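Local coordinates for putative cell surface protein, similar to internalin proteins (PDB 5KZS) that is of unknown function but, as a leucine-rich-repeat internalin-like surface protein of Listeria monocytogenes, may take part in contacts with host molecules, at residues Val291-Asn296 against Ile302-Ser307. Sequence-based numbering, arbitrary orientation.
Sequences VVTTTN and ITLDTS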
loop_
_atom_site.group_PDB
_atom_site.type_symbol
_atom_site.label_atom_id
_atom_site.label_comp_id
_atom_site.label_asym_id
_atom_site.label_seq_id
_atom_site.Cartn_x
_atom_site.Cartn_y
_atom_site.Cartn_z
ATOM N N VAL A 291 30.186 -18.882 11.294
ATOM C CA VAL A 291 30.514 -20.199 10.742
ATOM C C VAL A 291 30.781 -20.017 9.248
ATOM O O VAL A 291 30.137 -19.197 8.609
ATOM C CB VAL A 291 29.350 -21.184 11.043
ATOM C CG1 VAL A 291 29.047 -22.132 9.883
ATOM C CG2 VAL A 291 29.605 -21.954 12.338
ATOM N N VAL A 292 31.718 -20.779 8.693
ATOM C CA VAL A 292 32.136 -20.583 7.297
ATOM C C VAL A 292 30.951 -20.838 6.372
ATOM O O VAL A 292 30.148 -21.741 6.622
ATOM C CB VAL A 292 33.345 -21.477 6.917
ATOM C CG1 VAL A 292 33.627 -21.432 5.410
ATOM C CG2 VAL A 292 34.584 -21.042 7.702
ATOM N N THR A 293 30.834 -20.042 5.313
ATOM C CA THR A 293 29.594 -19.998 4.553
ATOM C C THR A 293 29.839 -19.766 3.065
ATOM O O THR A 293 30.489 -18.807 2.696
ATOM C CB THR A 293 28.693 -18.910 5.163
ATOM O OG1 THR A 293 28.235 -19.353 6.452
ATOM C CG2 THR A 293 27.493 -18.606 4.286
ATOM N N THR A 294 29.281 -20.634 2.223
ATOM C CA THR A 294 29.556 -20.631 0.775
ATOM C C THR A 294 28.277 -20.778 -0.026
ATOM O O THR A 294 27.292 -21.289 0.488
ATOM C CB THR A 294 30.517 -21.777 0.389
ATOM O OG1 THR A 294 30.102 -22.996 1.030
ATOM C CG2 THR A 294 31.947 -21.435 0.805
ATOM N N THR A 295 28.311 -20.352 -1.287
ATOM C CA THR A 295 27.124 -20.340 -2.139
ATOM C C THR A 295 27.337 -21.116 -3.429
ATOM O O THR A 295 28.298 -20.854 -4.143
ATOM C CB THR A 295 26.668 -18.890 -2.486
ATOM O OG1 THR A 295 27.493 -18.318 -3.517
ATOM C CG2 THR A 295 26.682 -17.998 -1.242
ATOM N N ASN A 296 26.428 -22.054 -3.720
ATOM C CA ASN A 296 26.368 -22.720 -5.027
ATOM C C ASN A 296 25.175 -22.229 -5.863
ATOM O O ASN A 296 24.013 -22.481 -5.530
ATOM C CB ASN A 296 26.314 -24.246 -4.883
ATOM C CG ASN A 296 26.611 -24.972 -6.204
ATOM O OD1 ASN A 296 26.126 -24.576 -7.272
ATOM N ND2 ASN A 296 27.413 -26.038 -6.134
ATOM N N ILE A 302 22.855 -22.542 -0.177
ATOM C CA ILE A 302 23.885 -21.945 0.632
ATOM C C ILE A 302 24.270 -23.014 1.644
ATOM O O ILE A 302 23.392 -23.619 2.262
ATOM C CB ILE A 302 23.371 -20.655 1.309
ATOM C CG1 ILE A 302 23.247 -19.544 0.263
ATOM C CG2 ILE A 302 24.292 -20.203 2.443
ATOM C CD1 ILE A 302 22.305 -18.424 0.673
ATOM N N THR A 303 25.580 -23.253 1.784
ATOM C CA THR A 303 26.112 -24.264 2.694
ATOM C C THR A 303 26.829 -23.610 3.869
ATOM O O THR A 303 27.661 -22.728 3.679
ATOM C CB THR A 303 27.061 -25.222 1.956
ATOM O OG1 THR A 303 26.335 -25.871 0.901
ATOM C CG2 THR A 303 27.613 -26.283 2.908
ATOM N N LEU A 304 26.472 -24.041 5.074
ATOM C CA LEU A 304 27.125 -23.601 6.291
ATOM C C LEU A 304 28.014 -24.736 6.793
ATOM O O LEU A 304 27.563 -25.876 6.889
ATOM C CB LEU A 304 26.098 -23.264 7.373
ATOM C CG LEU A 304 24.860 -22.361 7.123
ATOM C CD1 LEU A 304 24.625 -21.499 8.359
ATOM C CD2 LEU A 304 24.937 -21.486 5.879
ATOM N N ASP A 305 29.269 -24.428 7.114
ATOM C CA ASP A 305 30.172 -25.415 7.707
ATOM C C ASP A 305 29.818 -25.666 9.186
ATOM O O ASP A 305 30.444 -25.127 10.098
ATOM C CB ASP A 305 31.639 -24.995 7.529
ATOM C CG ASP A 305 32.617 -26.158 7.693
ATOM O OD1 ASP A 305 32.257 -27.179 8.327
ATOM O OD2 ASP A 305 33.753 -26.046 7.175
ATOM N N THR A 306 28.819 -26.525 9.397
ATOM C CA THR A 306 28.359 -26.908 10.741
ATOM C C THR A 306 29.091 -28.116 11.319
ATOM O O THR A 306 28.654 -28.659 12.334
ATOM C CB THR A 306 26.836 -27.203 10.744
ATOM O OG1 THR A 306 26.510 -28.175 9.735
ATOM C CG2 THR A 306 26.058 -25.929 10.491
ATOM N N SER A 307 30.214 -28.512 10.711
ATOM C CA SER A 307 30.863 -29.779 11.047
ATOM C C SER A 307 31.632 -29.823 12.372
ATOM O O SER A 307 32.050 -30.896 12.781
ATOM C CB SER A 307 31.791 -30.225 9.906
ATOM O OG SER A 307 32.912 -29.382 9.760
#
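Val292 O takes the amide of Asp305 in a nearly straight bond, N to O 2.9 Å, and Leu304 CA lies against the same oxygen. This closes the open end of a beta hairpin, strands 289-296 and 301-304, in the mixed sheet that follows the leucine-rich repeats. Nearer the turn, Thr294 and Thr303 form the hydrogen-bonded antiparallel pair: Thr303 N reaches Thr294 O at 2.9 Å, and Thr294 N returns the bond to Thr303 O. Their side chains share one face, where Thr294 OG1 stands 3.9 Å from Thr303 CB; Thr303 OG1 bonds instead to Thr259 OG1 on the next strand. The other face carries Thr293, Thr295, Ile302 and Leu304. There Thr293 has CG2 anti to its backbone nitrogen (OG1 at chi1 -70°), which sets that methyl 4.0 Å from Ile302 CG2, while Thr295 CG2 runs alongside Ile302 CG1. Leu304, buried, packs on Phe316, Val318 and Trp335. Beyond the last bridge, Asp305 centres an inverse gamma turn, with a weak bond from Thr306 N to Leu304 O. Val291 CG1 packs on Leu304 CB at 4.0 Å; the same methyl lies close to the carbonyl oxygen Asp305 O, at 3.3 Å.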